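Local coordinates for SusD superfamily protein (PDB 3JQ0) that probably binds nutrient glycans at the outer membrane of Bacteroides vulgatus, at residues R448-W457 against Y463-W473. Numbering follows the deposited sequence.
Sequences RWYDIRLLGW and YSSAEQSRLLW. With SO4 (sulfate ion), chain G.
Tyr463 lays one face of its ring under the guanidinium of Arg448, a cation-pi contact with CZ of Arg448 4.5 Å from the Tyr463 ring centroid and the two planes tilted 36° apart. NH2 of Arg448 leads the approach and also forms a salt bridge with Asp39, while CD1 of Ile452 packs against CB of Tyr463 at 3.9 Å. OG of Ser464 accepts from the backbone N of Ala466 in an ST turn and is also hydrogen-bonded to the carbonyl O of Val460. CB of Ala466 touches the indole rim, 3.7 Å from CH2 of Trp449. Gln468 then spreads over Trp457: with CG anti to the backbone N (chi1 -169°), its amide stacks 8° from parallel to the indole, and CB sits 3.5 Å from the six-membered-ring centroid of Trp457. A leucine in place of Trp457, whose backbone N donates to O1 of a sulfate probably from the crystallisation liquor, would probably leave the Gln468 amide without its flat partner and free to turn. Leu471 sets CB over one face of the Arg453 guanidinium, whose NH2 is hydrogen-bonded to the carbonyl O of Arg120. The Leu471 O accepts from a water, 2.7 Å away, that also takes N-H bonds from Trp449 NE1 and Arg453 NE. A second water accepts from Trp473 NE1 and, weakly, from Trp449. In this largely helical SusD-family chain, the loop between helices 457-463 and 477-482 thus folds back over helix 448-455 and the Gly456-Trp457 turn without direct hydrogen bonds, through cation-pi, stacking and apolar contacts and water that satisfies the Trp449 and Trp473 indole N-H groups.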
loop_
_atom_site.group_PDB
_atom_site.type_symbol
_atom_site.label_atom_id
_atom_site.label_comp_id
_atom_site.label_asym_id
_atom_site.label_seq_id
_atom_site.Cartn_x
_atom_site.Cartn_y
_atom_site.Cartn_z
ATOM N N ARG A 448 -5.321 -1.026 -3.597
ATOM C CA ARG A 448 -6.488 -1.236 -4.440
ATOM C C ARG A 448 -7.668 -0.354 -4.104
ATOM O O ARG A 448 -8.359 0.112 -5.034
ATOM C CB ARG A 448 -6.870 -2.730 -4.398
ATOM C CG ARG A 448 -8.123 -3.111 -5.156
ATOM C CD ARG A 448 -8.042 -2.939 -6.652
ATOM N NE ARG A 448 -9.168 -3.620 -7.270
ATOM C CZ ARG A 448 -9.359 -3.679 -8.587
ATOM N NH1 ARG A 448 -8.578 -3.036 -9.429
ATOM N NH2 ARG A 448 -10.347 -4.425 -9.066
ATOM N N TRP A 449 -7.993 -0.194 -2.818
ATOM C CA TRP A 449 -9.088 0.683 -2.445
ATOM C C TRP A 449 -8.824 2.136 -2.806
ATOM O O TRP A 449 -9.680 2.827 -3.367
ATOM C CB TRP A 449 -9.425 0.489 -0.970
ATOM C CG TRP A 449 -10.395 1.505 -0.414
ATOM C CD1 TRP A 449 -10.080 2.550 0.389
ATOM C CD2 TRP A 449 -11.829 1.551 -0.593
ATOM N NE1 TRP A 449 -11.203 3.254 0.749
ATOM C CE2 TRP A 449 -12.295 2.666 0.174
ATOM C CE3 TRP A 449 -12.742 0.770 -1.272
ATOM C CZ2 TRP A 449 -13.625 3.003 0.217
ATOM C CZ3 TRP A 449 -14.071 1.092 -1.221
ATOM C CH2 TRP A 449 -14.498 2.211 -0.461
ATOM N N TYR A 450 -7.623 2.612 -2.540
ATOM C CA TYR A 450 -7.277 3.973 -2.911
ATOM C C TYR A 450 -7.308 4.141 -4.432
ATOM O O TYR A 450 -7.678 5.217 -4.908
ATOM C CB TYR A 450 -5.932 4.352 -2.315
ATOM C CG TYR A 450 -5.905 4.663 -0.845
ATOM C CD1 TYR A 450 -6.952 5.288 -0.205
ATOM C CD2 TYR A 450 -4.758 4.457 -0.087
ATOM C CE1 TYR A 450 -6.872 5.703 1.109
ATOM C CE2 TYR A 450 -4.686 4.845 1.220
ATOM C CZ TYR A 450 -5.705 5.530 1.820
ATOM O OH TYR A 450 -5.628 6.011 3.111
ATOM N N ASP A 451 -6.922 3.120 -5.203
ATOM C CA ASP A 451 -6.973 3.215 -6.676
ATOM C C ASP A 451 -8.381 3.476 -7.158
ATOM O O ASP A 451 -8.637 4.346 -8.002
ATOM C CB ASP A 451 -6.498 1.890 -7.311
ATOM C CG ASP A 451 -5.031 1.549 -7.167
ATOM O OD1 ASP A 451 -4.229 2.436 -6.848
ATOM O OD2 ASP A 451 -4.714 0.348 -7.454
ATOM N N ILE A 452 -9.340 2.677 -6.700
ATOM C CA ILE A 452 -10.702 2.799 -7.176
ATOM C C ILE A 452 -11.350 4.067 -6.653
ATOM O O ILE A 452 -12.108 4.742 -7.348
ATOM C CB ILE A 452 -11.514 1.496 -6.979
ATOM C CG1 ILE A 452 -11.780 1.173 -5.511
ATOM C CG2 ILE A 452 -10.825 0.352 -7.724
ATOM C CD1 ILE A 452 -12.531 -0.140 -5.287
ATOM N N ARG A 453 -11.048 4.432 -5.402
ATOM C CA ARG A 453 -11.527 5.685 -4.841
ATOM C C ARG A 453 -11.044 6.887 -5.655
ATOM O O ARG A 453 -11.829 7.817 -5.917
ATOM C CB ARG A 453 -11.048 5.836 -3.404
ATOM C CG ARG A 453 -11.887 5.039 -2.403
ATOM C CD ARG A 453 -13.115 5.808 -1.964
ATOM N NE ARG A 453 -12.745 6.891 -1.029
ATOM C CZ ARG A 453 -13.024 8.174 -1.148
ATOM N NH1 ARG A 453 -13.662 8.650 -2.217
ATOM N NH2 ARG A 453 -12.636 8.997 -0.189
ATOM N N LEU A 454 -9.783 6.884 -6.071
ATOM C CA LEU A 454 -9.256 7.991 -6.898
ATOM C C LEU A 454 -10.101 8.184 -8.144
ATOM O O LEU A 454 -10.506 9.310 -8.464
ATOM C CB LEU A 454 -7.832 7.724 -7.274
ATOM C CG LEU A 454 -7.249 8.656 -8.327
ATOM C CD1 LEU A 454 -7.169 10.147 -7.860
ATOM C CD2 LEU A 454 -5.866 8.163 -8.713
ATOM N N LEU A 455 -10.392 7.102 -8.849
ATOM C CA LEU A 455 -11.106 7.211 -10.113
ATOM C C LEU A 455 -12.568 7.482 -9.991
ATOM O O LEU A 455 -13.178 8.007 -10.940
ATOM C CB LEU A 455 -10.799 6.017 -11.032
ATOM C CG LEU A 455 -9.362 5.990 -11.571
ATOM C CD1 LEU A 455 -9.147 4.744 -12.480
ATOM C CD2 LEU A 455 -8.948 7.273 -12.289
ATOM N N GLY A 456 -13.171 7.167 -8.841
ATOM C CA GLY A 456 -14.485 7.637 -8.511
ATOM C C GLY A 456 -15.534 6.544 -8.348
ATOM O O GLY A 456 -15.241 5.352 -8.515
ATOM N N TRP A 457 -16.762 6.979 -8.087
ATOM C CA TRP A 457 -17.839 6.064 -7.712
ATOM C C TRP A 457 -18.034 4.950 -8.748
ATOM O O TRP A 457 -18.251 3.798 -8.374
ATOM C CB TRP A 457 -19.155 6.808 -7.509
ATOM C CG TRP A 457 -20.349 5.905 -7.385
ATOM C CD1 TRP A 457 -21.404 5.799 -8.259
ATOM C CD2 TRP A 457 -20.588 4.904 -6.379
ATOM N NE1 TRP A 457 -22.283 4.835 -7.837
ATOM C CE2 TRP A 457 -21.826 4.281 -6.669
ATOM C CE3 TRP A 457 -19.882 4.465 -5.246
ATOM C CZ2 TRP A 457 -22.345 3.249 -5.916
ATOM C CZ3 TRP A 457 -20.406 3.446 -4.500
ATOM C CH2 TRP A 457 -21.622 2.842 -4.837
ATOM N N TYR A 463 -15.876 -2.450 -8.190
ATOM C CA TYR A 463 -14.807 -3.212 -7.560
ATOM C C TYR A 463 -14.882 -3.210 -6.025
ATOM O O TYR A 463 -13.904 -3.498 -5.362
ATOM C CB TYR A 463 -13.477 -2.718 -8.074
ATOM C CG TYR A 463 -13.289 -2.888 -9.599
ATOM C CD1 TYR A 463 -13.561 -4.109 -10.209
ATOM C CD2 TYR A 463 -12.778 -1.842 -10.358
ATOM C CE1 TYR A 463 -13.361 -4.280 -11.569
ATOM C CE2 TYR A 463 -12.587 -2.001 -11.697
ATOM C CZ TYR A 463 -12.855 -3.222 -12.308
ATOM O OH TYR A 463 -12.644 -3.398 -13.677
ATOM N N SER A 464 -16.061 -2.974 -5.490
ATOM C CA SER A 464 -16.307 -3.088 -4.074
ATOM C C SER A 464 -17.783 -3.134 -3.805
ATOM O O SER A 464 -18.590 -2.768 -4.658
ATOM C CB SER A 464 -15.723 -1.895 -3.287
ATOM O OG SER A 464 -16.582 -0.762 -3.294
ATOM N N SER A 465 -18.122 -3.444 -2.556
ATOM C CA SER A 465 -19.500 -3.397 -2.043
ATOM C C SER A 465 -19.802 -2.102 -1.281
ATOM O O SER A 465 -20.834 -2.021 -0.628
ATOM C CB SER A 465 -19.751 -4.580 -1.162
ATOM O OG SER A 465 -18.814 -4.580 -0.090
ATOM N N ALA A 466 -18.954 -1.086 -1.421
ATOM C CA ALA A 466 -19.193 0.172 -0.717
ATOM C C ALA A 466 -20.462 0.853 -1.191
ATOM O O ALA A 466 -20.874 0.708 -2.330
ATOM C CB ALA A 466 -17.987 1.087 -0.884
ATOM N N GLU A 467 -21.028 1.644 -0.312
ATOM C CA GLU A 467 -22.141 2.502 -0.625
ATOM C C GLU A 467 -21.658 3.909 -0.848
ATOM O O GLU A 467 -20.738 4.384 -0.183
ATOM C CB GLU A 467 -23.141 2.505 0.522
ATOM C CG GLU A 467 -23.789 1.149 0.751
ATOM C CD GLU A 467 -24.718 1.149 1.955
ATOM O OE1 GLU A 467 -24.240 1.285 3.093
ATOM O OE2 GLU A 467 -25.945 1.066 1.741
ATOM N N GLN A 468 -22.264 4.610 -1.803
ATOM C CA GLN A 468 -21.763 5.885 -2.232
ATOM C C GLN A 468 -21.798 6.957 -1.134
ATOM O O GLN A 468 -20.961 7.862 -1.093
ATOM C CB GLN A 468 -22.519 6.352 -3.493
ATOM C CG GLN A 468 -21.822 7.543 -4.115
ATOM C CD GLN A 468 -22.367 7.948 -5.436
ATOM O OE1 GLN A 468 -23.399 7.401 -5.893
ATOM N NE2 GLN A 468 -21.721 8.946 -6.065
ATOM N N SER A 469 -22.741 6.830 -0.208
ATOM C CA SER A 469 -22.821 7.734 0.941
ATOM C C SER A 469 -21.848 7.399 2.085
ATOM O O SER A 469 -21.763 8.170 3.035
ATOM C CB SER A 469 -24.243 7.747 1.517
ATOM O OG SER A 469 -24.584 6.467 2.026
ATOM N N ARG A 470 -21.137 6.290 1.963
ATOM C CA ARG A 470 -20.240 5.798 2.979
ATOM C C ARG A 470 -18.889 5.393 2.359
ATOM O O ARG A 470 -18.328 4.339 2.670
ATOM C CB ARG A 470 -20.864 4.619 3.748
ATOM C CG ARG A 470 -21.979 5.063 4.666
ATOM C CD ARG A 470 -22.557 3.876 5.428
ATOM N NE ARG A 470 -23.492 4.403 6.402
ATOM C CZ ARG A 470 -24.077 3.684 7.346
ATOM N NH1 ARG A 470 -23.767 2.412 7.508
ATOM N NH2 ARG A 470 -24.962 4.279 8.130
ATOM N N LEU A 471 -18.303 6.278 1.548
ATOM C CA LEU A 471 -16.973 6.032 1.015
ATOM C C LEU A 471 -15.875 6.384 2.021
ATOM O O LEU A 471 -14.781 5.815 1.940
ATOM C CB LEU A 471 -16.739 6.829 -0.261
ATOM C CG LEU A 471 -17.719 6.478 -1.387
ATOM C CD1 LEU A 471 -17.306 7.221 -2.668
ATOM C CD2 LEU A 471 -17.720 4.972 -1.662
ATOM N N LEU A 472 -16.168 7.299 2.938
ATOM C CA LEU A 472 -15.247 7.616 4.056
ATOM C C LEU A 472 -15.422 6.536 5.148
ATOM O O LEU A 472 -16.130 5.558 4.946
ATOM C CB LEU A 472 -15.523 9.051 4.523
ATOM C CG LEU A 472 -15.348 10.134 3.462
ATOM C CD1 LEU A 472 -15.810 11.487 4.071
ATOM C CD2 LEU A 472 -13.901 10.200 3.007
ATOM N N TRP A 473 -14.751 6.756 6.279
ATOM C CA TRP A 473 -14.802 5.883 7.424
ATOM C C TRP A 473 -15.523 6.590 8.559
ATOM O O TRP A 473 -15.438 7.810 8.685
ATOM C CB TRP A 473 -13.388 5.535 7.881
ATOM C CG TRP A 473 -12.608 4.636 6.917
ATOM C CD1 TRP A 473 -12.227 4.956 5.652
ATOM C CD2 TRP A 473 -12.058 3.337 7.180
ATOM N NE1 TRP A 473 -11.550 3.911 5.082
ATOM C CE2 TRP A 473 -11.421 2.913 6.012
ATOM C CE3 TRP A 473 -12.079 2.480 8.279
ATOM C CZ2 TRP A 473 -10.732 1.700 5.921
ATOM C CZ3 TRP A 473 -11.415 1.268 8.189
ATOM C CH2 TRP A 473 -10.763 0.889 7.010
HETATM S S SO4 G . -16.920 10.721 -8.532
HETATM O O1 SO4 G . -17.306 9.728 -7.488
HETATM O O2 SO4 G . -17.961 11.689 -8.801
HETATM O O3 SO4 G . -15.728 11.329 -8.057
HETATM O O4 SO4 G . -16.498 10.039 -9.753
HETATM O O HOH W 1 -9.496 4.536 3.191
HETATM O O HOH W 2 -12.088 6.001 1.657
#